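Local structure of GEO10716p1 (7BTG) at residues G112-I123 / Q141-H152. The protein is probably a phosphatase of the low molecular weight protein tyrosine phosphatase family that removes phosphate from phosphoarginine. The protein carries 1 engineered substitution. Sequence-based numbering, arbitrary orientation.
Sequences GSYIGRKEDEII and QILESCERFLQH
Arg117 and Glu144 form the charged part of this contact, in which the loop after strand 107-110 of the low molecular weight phosphatase fold packs on the C-terminal helix 133-154. The guanidinium meets the carboxylate end-on, with Arg117 NH1 3.0 Å from Glu144 OE2 and Arg117 NH2 3.2 Å from Glu144 OE1. OE2 uses its syn lone pair for Arg117 and its anti lone pair for Arg148 NE, a nearly straight bond (171°) from one turn further along the helix. Glu144 reaches both because CG stands anti to the backbone N (chi1 -177°) and the chain beyond it is extended. A glutamine here would probably leave Arg117 and Arg148 without the shared negative charge that each of them pairs with.

The aromatic cluster lies nearer the helix's C-terminal end. Phe149 turns its ring edge to one face of Tyr114, T-shaped, while its CB makes a CH-pi contact over that face; Tyr114 in turn points an edge toward the face of His152 in an offset edge-to-face pair. The phenol OH is hydrogen-bonded to Gln109, and Phe149 also meets Tyr81 and Phe83 edge-to-face.

Toward the start of 141-152, Ile115 CD1 lies 3.7 Å from Gln141 CG and Ile123 CD1 packs on Ile142 CG1. Beside them the Gln141 amide holds the later part of 112-123: NE2 donates to Asp120 O, and at 2.7 Å to Ile122 O, from above the carbonyl plane.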
loop_
_atom_site.group_PDB
_atom_site.type_symbol
_atom_site.label_atom_id
_atom_site.label_comp_id
_atom_site.label_asym_id
_atom_site.label_seq_id
_atom_site.Cartn_x
_atom_site.Cartn_y
_atom_site.Cartn_z
ATOM N N GLY A 112 -2.009 -1.478 8.367
ATOM C CA GLY A 112 -1.360 -1.606 9.652
ATOM C C GLY A 112 -2.164 -2.363 10.677
ATOM O O GLY A 112 -1.619 -2.697 11.729
ATOM N N SER A 113 -3.431 -2.664 10.395
ATOM C CA SER A 113 -4.190 -3.510 11.311
ATOM C C SER A 113 -3.633 -4.925 11.369
ATOM O O SER A 113 -4.000 -5.683 12.272
ATOM C CB SER A 113 -5.682 -3.536 10.929
ATOM O OG SER A 113 -5.942 -4.372 9.813
ATOM N N TYR A 114 -2.766 -5.307 10.426
ATOM C CA TYR A 114 -2.117 -6.609 10.509
ATOM C C TYR A 114 -0.915 -6.608 11.433
ATOM O O TYR A 114 -0.413 -7.687 11.759
ATOM C CB TYR A 114 -1.699 -7.094 9.125
ATOM C CG TYR A 114 -2.876 -7.538 8.323
ATOM C CD1 TYR A 114 -3.331 -8.839 8.390
ATOM C CD2 TYR A 114 -3.575 -6.636 7.534
ATOM C CE1 TYR A 114 -4.441 -9.245 7.672
ATOM C CE2 TYR A 114 -4.682 -7.024 6.821
ATOM C CZ TYR A 114 -5.114 -8.329 6.889
ATOM O OH TYR A 114 -6.216 -8.710 6.165
ATOM N N ILE A 115 -0.440 -5.440 11.863
ATOM C CA ILE A 115 0.708 -5.419 12.761
ATOM C C ILE A 115 0.376 -6.134 14.064
ATOM O O ILE A 115 1.202 -6.877 14.611
ATOM C CB ILE A 115 1.179 -3.974 13.012
ATOM C CG1 ILE A 115 1.841 -3.416 11.755
ATOM C CG2 ILE A 115 2.171 -3.938 14.173
ATOM C CD1 ILE A 115 2.573 -2.113 11.987
ATOM N N GLY A 116 -0.840 -5.937 14.573
ATOM C CA GLY A 116 -1.267 -6.566 15.803
ATOM C C GLY A 116 -1.046 -5.740 17.045
ATOM O O GLY A 116 -1.289 -6.239 18.150
ATOM N N ARG A 117 -0.560 -4.511 16.907
ATOM C CA ARG A 117 -0.426 -3.578 18.022
ATOM C C ARG A 117 -1.160 -2.313 17.624
ATOM O O ARG A 117 -0.670 -1.557 16.778
ATOM C CB ARG A 117 1.040 -3.276 18.331
ATOM C CG ARG A 117 1.886 -4.511 18.505
ATOM C CD ARG A 117 3.306 -4.170 18.899
ATOM N NE ARG A 117 4.056 -3.515 17.824
ATOM C CZ ARG A 117 4.578 -4.140 16.768
ATOM N NH1 ARG A 117 4.429 -5.452 16.601
ATOM N NH2 ARG A 117 5.242 -3.444 15.855
ATOM N N LYS A 118 -2.329 -2.085 18.225
ATOM C CA LYS A 118 -3.145 -0.936 17.848
ATOM C C LYS A 118 -2.378 0.370 17.956
ATOM O O LYS A 118 -2.618 1.295 17.173
ATOM C CB LYS A 118 -4.414 -0.877 18.702
ATOM C CG LYS A 118 -5.581 -1.664 18.120
ATOM N N GLU A 119 -1.435 0.468 18.883
ATOM C CA GLU A 119 -0.680 1.714 18.938
ATOM C C GLU A 119 0.290 1.858 17.769
ATOM O O GLU A 119 0.948 2.897 17.656
ATOM C CB GLU A 119 0.063 1.831 20.276
ATOM C CG GLU A 119 1.339 0.997 20.404
ATOM C CD GLU A 119 1.087 -0.414 20.934
ATOM O OE1 GLU A 119 -0.095 -0.831 21.034
ATOM O OE2 GLU A 119 2.079 -1.103 21.249
ATOM N N ASP A 120 0.375 0.861 16.884
ATOM C CA ASP A 120 1.213 0.926 15.692
ATOM C C ASP A 120 0.406 0.729 14.415
ATOM O O ASP A 120 0.979 0.427 13.365
ATOM C CB ASP A 120 2.337 -0.105 15.783
ATOM C CG ASP A 120 3.536 0.435 16.509
ATOM O OD1 ASP A 120 4.359 1.118 15.857
ATOM O OD2 ASP A 120 3.638 0.205 17.733
ATOM N N GLU A 121 -0.916 0.897 14.504
ATOM C CA GLU A 121 -1.825 0.673 13.382
ATOM C C GLU A 121 -1.565 1.637 12.223
ATOM O O GLU A 121 -1.705 1.266 11.050
ATOM C CB GLU A 121 -3.261 0.863 13.871
ATOM C CG GLU A 121 -4.101 -0.349 14.065
ATOM C CD GLU A 121 -5.574 0.013 14.026
ATOM O OE1 GLU A 121 -5.933 1.132 14.475
ATOM O OE2 GLU A 121 -6.371 -0.804 13.518
ATOM N N ILE A 122 -1.251 2.889 12.532
ATOM C CA ILE A 122 -1.322 3.980 11.562
ATOM C C ILE A 122 0.037 4.177 10.892
ATOM O O ILE A 122 1.038 4.462 11.552
ATOM C CB ILE A 122 -1.787 5.289 12.232
ATOM C CG1 ILE A 122 -3.068 5.083 13.037
ATOM C CG2 ILE A 122 -2.041 6.354 11.184
ATOM C CD1 ILE A 122 -4.280 4.743 12.177
ATOM N N ILE A 123 0.061 4.101 9.573
ATOM C CA ILE A 123 1.276 4.333 8.810
ATOM C C ILE A 123 1.246 5.771 8.313
ATOM O O ILE A 123 0.518 6.092 7.374
ATOM C CB ILE A 123 1.399 3.319 7.674
ATOM C CG1 ILE A 123 1.189 1.935 8.276
ATOM C CG2 ILE A 123 2.746 3.433 7.026
ATOM C CD1 ILE A 123 1.615 0.791 7.436
ATOM N N GLN A 141 6.892 -0.551 9.477
ATOM C CA GLN A 141 5.466 -0.848 9.614
ATOM C C GLN A 141 4.930 -1.573 8.389
ATOM O O GLN A 141 4.121 -2.499 8.511
ATOM C CB GLN A 141 4.659 0.430 9.828
ATOM C CG GLN A 141 4.510 0.925 11.244
ATOM C CD GLN A 141 4.019 2.380 11.280
ATOM O OE1 GLN A 141 4.586 3.246 10.626
ATOM N NE2 GLN A 141 2.955 2.640 12.035
ATOM N N ILE A 142 5.350 -1.155 7.198
ATOM C CA ILE A 142 4.826 -1.774 5.988
ATOM C C ILE A 142 5.357 -3.197 5.854
ATOM O O ILE A 142 4.624 -4.119 5.474
ATOM C CB ILE A 142 5.163 -0.911 4.754
ATOM C CG1 ILE A 142 4.359 0.398 4.751
ATOM C CG2 ILE A 142 4.859 -1.669 3.494
ATOM C CD1 ILE A 142 4.941 1.484 3.821
ATOM N N LEU A 143 6.633 -3.397 6.174
ATOM C CA LEU A 143 7.226 -4.726 6.074
ATOM C C LEU A 143 6.542 -5.710 7.023
ATOM O O LEU A 143 6.101 -6.781 6.600
ATOM C CB LEU A 143 8.723 -4.643 6.363
ATOM C CG LEU A 143 9.499 -5.953 6.299
ATOM C CD1 LEU A 143 9.214 -6.657 4.983
ATOM C CD2 LEU A 143 10.965 -5.639 6.444
ATOM N N GLU A 144 6.416 -5.356 8.309
ATOM C CA GLU A 144 5.752 -6.278 9.223
ATOM C C GLU A 144 4.317 -6.515 8.793
ATOM O O GLU A 144 3.848 -7.665 8.792
ATOM C CB GLU A 144 5.789 -5.772 10.665
ATOM C CG GLU A 144 5.156 -6.777 11.647
ATOM C CD GLU A 144 5.216 -6.325 13.105
ATOM O OE1 GLU A 144 5.914 -5.325 13.395
ATOM O OE2 GLU A 144 4.568 -6.978 13.964
ATOM N N SER A 145 3.616 -5.436 8.396
ATOM C CA SER A 145 2.223 -5.543 7.975
ATOM C C SER A 145 2.071 -6.534 6.835
ATOM O O SER A 145 1.198 -7.406 6.874
ATOM C CB SER A 145 1.677 -4.172 7.543
ATOM O OG SER A 145 1.748 -3.210 8.574
ATOM N N CYS A 146 2.893 -6.399 5.790
ATOM C CA CYS A 146 2.819 -7.350 4.685
ATOM C C CYS A 146 3.159 -8.768 5.148
ATOM O O CYS A 146 2.582 -9.748 4.662
ATOM C CB CYS A 146 3.769 -6.939 3.554
ATOM S SG CYS A 146 3.320 -5.460 2.623
ATOM N N GLU A 147 4.129 -8.901 6.050
ATOM C CA GLU A 147 4.511 -10.233 6.512
ATOM C C GLU A 147 3.359 -10.922 7.226
ATOM O O GLU A 147 3.005 -12.060 6.899
ATOM C CB GLU A 147 5.719 -10.138 7.427
ATOM C CG GLU A 147 6.895 -9.543 6.739
ATOM C CD GLU A 147 8.175 -10.148 7.175
ATOM O OE1 GLU A 147 8.288 -11.388 7.114
ATOM O OE2 GLU A 147 9.055 -9.376 7.603
ATOM N N ARG A 148 2.749 -10.246 8.201
ATOM C CA ARG A 148 1.643 -10.888 8.904
ATOM C C ARG A 148 0.452 -11.102 7.987
ATOM O O ARG A 148 -0.265 -12.096 8.133
ATOM C CB ARG A 148 1.265 -10.076 10.142
ATOM C CG ARG A 148 2.433 -9.981 11.092
ATOM C CD ARG A 148 2.046 -9.683 12.496
ATOM N NE ARG A 148 3.244 -9.578 13.322
ATOM C CZ ARG A 148 3.848 -10.610 13.907
ATOM N NH1 ARG A 148 3.364 -11.832 13.766
ATOM N NH2 ARG A 148 4.938 -10.420 14.634
ATOM N N PHE A 149 0.250 -10.216 7.012
ATOM C CA PHE A 149 -0.841 -10.408 6.064
ATOM C C PHE A 149 -0.660 -11.689 5.258
ATOM O O PHE A 149 -1.618 -12.441 5.046
ATOM C CB PHE A 149 -0.958 -9.204 5.129
ATOM C CG PHE A 149 -1.784 -9.485 3.896
ATOM C CD1 PHE A 149 -1.187 -9.560 2.646
ATOM C CD2 PHE A 149 -3.134 -9.709 3.993
ATOM C CE1 PHE A 149 -1.927 -9.816 1.513
ATOM C CE2 PHE A 149 -3.891 -9.980 2.860
ATOM C CZ PHE A 149 -3.283 -10.037 1.621
ATOM N N LEU A 150 0.560 -11.939 4.772
ATOM C CA LEU A 150 0.791 -13.139 3.968
ATOM C C LEU A 150 0.618 -14.395 4.813
ATOM O O LEU A 150 0.019 -15.379 4.366
ATOM C CB LEU A 150 2.189 -13.099 3.356
ATOM C CG LEU A 150 2.505 -12.135 2.212
ATOM C CD1 LEU A 150 4.008 -12.028 2.075
ATOM C CD2 LEU A 150 1.887 -12.613 0.908
ATOM N N GLN A 151 1.130 -14.359 6.044
ATOM C CA GLN A 151 0.959 -15.447 6.994
ATOM C C GLN A 151 -0.505 -15.785 7.195
ATOM O O GLN A 151 -0.845 -16.951 7.414
ATOM C CB GLN A 151 1.606 -15.058 8.321
ATOM C CG GLN A 151 1.584 -16.125 9.388
ATOM C CD GLN A 151 1.454 -15.547 10.793
ATOM O OE1 GLN A 151 2.206 -14.650 11.180
ATOM N NE2 GLN A 151 0.487 -16.053 11.558
ATOM N N HIS A 152 -1.388 -14.785 7.106
ATOM C CA HIS A 152 -2.804 -15.013 7.370
ATOM C C HIS A 152 -3.547 -15.507 6.142
ATOM O O HIS A 152 -4.497 -16.283 6.275
ATOM C CB HIS A 152 -3.465 -13.734 7.886
ATOM C CG HIS A 152 -2.942 -13.277 9.215
ATOM N ND1 HIS A 152 -1.680 -13.600 9.672
ATOM C CD2 HIS A 152 -3.515 -12.530 10.190
ATOM C CE1 HIS A 152 -1.495 -13.067 10.868
ATOM N NE2 HIS A 152 -2.593 -12.413 11.206
#